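Long-range contact in SspB protein (Streptomyces clavuligerus, PDB 6JUF), which probably acts as a metal-binding DNase component of the Ssp defence system, which senses DNA phosphorothioation and protects the bacterium against phages: residues E39-D44 with M83-T88. Residues are numbered along the deposited sequence; the frame is centred on the assembly and turned at random.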
loop_
_atom_site.group_PDB
_atom_site.type_symbol
_atom_site.label_atom_id
_atom_site.label_comp_id
_atom_site.label_asym_id
_atom_site.label_seq_id
_atom_site.Cartn_x
_atom_site.Cartn_y
_atom_site.Cartn_z
ATOM N N GLU B 39 -11.961 -11.882 21.908
ATOM C CA GLU B 39 -11.390 -13.206 21.607
ATOM C C GLU B 39 -11.123 -13.356 20.122
ATOM O O GLU B 39 -10.944 -14.468 19.626
ATOM C CB GLU B 39 -12.275 -14.356 22.191
ATOM C CG GLU B 39 -12.465 -14.177 23.705
ATOM C CD GLU B 39 -13.384 -15.187 24.361
ATOM O OE1 GLU B 39 -14.479 -14.813 24.852
ATOM O OE2 GLU B 39 -12.968 -16.371 24.449
ATOM N N ALA B 40 -11.044 -12.241 19.385
ATOM C CA ALA B 40 -10.883 -12.339 17.935
ATOM C C ALA B 40 -9.656 -13.147 17.447
ATOM O O ALA B 40 -9.737 -13.825 16.406
ATOM C CB ALA B 40 -10.841 -10.937 17.316
ATOM N N PHE B 41 -8.563 -13.105 18.192
ATOM C CA PHE B 41 -7.345 -13.845 17.810
ATOM C C PHE B 41 -7.231 -15.199 18.492
ATOM O O PHE B 41 -6.298 -15.961 18.187
ATOM C CB PHE B 41 -6.081 -13.024 18.119
ATOM C CG PHE B 41 -6.117 -11.641 17.558
ATOM C CD1 PHE B 41 -5.977 -11.455 16.176
ATOM C CD2 PHE B 41 -6.211 -10.526 18.388
ATOM C CE1 PHE B 41 -6.037 -10.172 15.634
ATOM C CE2 PHE B 41 -6.284 -9.244 17.856
ATOM C CZ PHE B 41 -6.174 -9.075 16.482
ATOM N N LEU B 42 -8.210 -15.559 19.312
ATOM C CA LEU B 42 -8.123 -16.821 20.080
ATOM C C LEU B 42 -9.179 -17.805 19.640
ATOM O O LEU B 42 -9.061 -19.015 19.925
ATOM C CB LEU B 42 -8.339 -16.487 21.548
ATOM C CG LEU B 42 -7.203 -15.664 22.149
ATOM C CD1 LEU B 42 -7.716 -15.195 23.493
ATOM C CD2 LEU B 42 -5.898 -16.417 22.269
ATOM N N ALA B 43 -10.231 -17.290 18.984
ATOM C CA ALA B 43 -11.354 -18.134 18.570
ATOM C C ALA B 43 -10.924 -19.312 17.693
ATOM O O ALA B 43 -9.938 -19.228 16.949
ATOM C CB ALA B 43 -12.410 -17.293 17.850
ATOM N N ASP B 44 -11.633 -20.438 17.804
ATOM C CA ASP B 44 -11.358 -21.568 16.954
ATOM C C ASP B 44 -11.431 -21.243 15.459
ATOM O O ASP B 44 -10.597 -21.713 14.683
ATOM C CB ASP B 44 -12.335 -22.711 17.210
ATOM C CG ASP B 44 -12.184 -23.318 18.556
ATOM O OD1 ASP B 44 -11.160 -23.092 19.254
ATOM O OD2 ASP B 44 -13.145 -24.046 18.918
ATOM N N MET B 83 -4.932 -13.968 27.217
ATOM C CA MET B 83 -4.773 -12.506 27.049
ATOM C C MET B 83 -5.689 -12.098 25.916
ATOM O O MET B 83 -5.498 -12.487 24.762
ATOM C CB MET B 83 -3.313 -12.106 26.782
ATOM C CG MET B 83 -2.431 -12.261 28.036
ATOM S SD MET B 83 -2.727 -10.914 29.154
ATOM C CE MET B 83 -1.790 -9.574 28.425
ATOM N N LEU B 84 -6.717 -11.365 26.259
ATOM C CA LEU B 84 -7.678 -10.896 25.282
ATOM C C LEU B 84 -7.197 -9.533 24.688
ATOM O O LEU B 84 -6.436 -8.812 25.319
ATOM C CB LEU B 84 -9.069 -10.701 25.922
ATOM C CG LEU B 84 -9.713 -11.909 26.654
ATOM C CD1 LEU B 84 -11.219 -11.774 26.690
ATOM C CD2 LEU B 84 -9.366 -13.212 26.009
ATOM N N SER B 85 -7.810 -9.151 23.548
ATOM C CA SER B 85 -7.404 -7.878 22.829
ATOM C C SER B 85 -8.498 -6.834 22.797
ATOM O O SER B 85 -9.670 -7.223 22.769
ATOM C CB SER B 85 -6.972 -8.187 21.386
ATOM O OG SER B 85 -5.787 -8.963 21.425
ATOM N N TYR B 86 -8.140 -5.565 22.921
ATOM C CA TYR B 86 -9.111 -4.460 23.029
ATOM C C TYR B 86 -8.530 -3.352 22.154
ATOM O O TYR B 86 -7.365 -3.047 22.286
ATOM C CB TYR B 86 -9.305 -4.039 24.475
ATOM C CG TYR B 86 -9.720 -5.203 25.346
ATOM C CD1 TYR B 86 -11.082 -5.486 25.500
ATOM C CD2 TYR B 86 -8.771 -5.987 26.030
ATOM C CE1 TYR B 86 -11.484 -6.579 26.289
ATOM C CE2 TYR B 86 -9.151 -7.075 26.787
ATOM C CZ TYR B 86 -10.507 -7.331 26.940
ATOM O OH TYR B 86 -10.925 -8.364 27.715
ATOM N N PRO B 87 -9.376 -2.756 21.295
ATOM C CA PRO B 87 -8.946 -1.637 20.471
ATOM C C PRO B 87 -8.655 -0.349 21.293
ATOM O O PRO B 87 -9.411 -0.012 22.206
ATOM C CB PRO B 87 -10.160 -1.401 19.517
ATOM C CG PRO B 87 -11.362 -1.774 20.358
ATOM C CD PRO B 87 -10.860 -2.944 21.228
ATOM N N THR B 88 -7.548 0.355 20.961
ATOM C CA THR B 88 -7.198 1.553 21.673
ATOM C C THR B 88 -7.987 2.707 21.110
ATOM O O THR B 88 -8.499 2.614 19.951
ATOM C CB THR B 88 -5.706 1.837 21.508
ATOM O OG1 THR B 88 -5.439 1.981 20.098
ATOM C CG2 THR B 88 -4.863 0.711 22.044
#
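Leu42 and Leu84 make the apolar side-chain pair of this contact. CD1 of Leu42 lies 3.6 Å from CD2 of Leu84, and the two side chains cross at about a right angle. The same CD1 of Leu42 also rests on the strand backbone, 3.7 Å from the carbonyl O of Met83. Glu39 adds to this patch through its aliphatic part. Its side chain runs beside that of Leu84 and points the same way, with CG of Glu39 4.0 Å from CD2 of Leu84. Beyond CG the chain is extended (chi2 176°), and the carboxylate lies farther from Leu84. Glu39 is an exposed residue.

A second group of contacts lies deeper. Ser85 meets the edge of the Phe41 ring. OG of Ser85 is 3.4 Å from CD2 of Phe41, and CB of Ser85 is 3.7 Å from CE2 of the ring, in the ring plane. With chi1 at -52°, CG of Phe41 sits beside its own backbone N, and the CD2-CE2 edge faces the strand. Both residues are buried.

No hydrogen bond joins 39-44 to 83-88; these segments meet by van der Waals contact alone. Within the loop, the carbonyl O of Glu39 accepts from N of Leu42 and N of Ala43, each at 3.0 Å. The two hydrogen bonds bend the loop into a turn.

The contact packs a loop on a two-stranded antiparallel sheet of the DUF4007 region. The Phe41 side chain is about 12 Å from that of Glu18, a magnesium-binding residue; no magnesium is bound to this chain. Residues 39-44 lie between helices 24-34 and 46-50. Pro38 and Ser85 share a backbone hydrogen bond. Phe41 also packs on Ala30 and Met60. Strand 83-87 pairs with strand 70-74, and Thr88 N-caps helix 89-95.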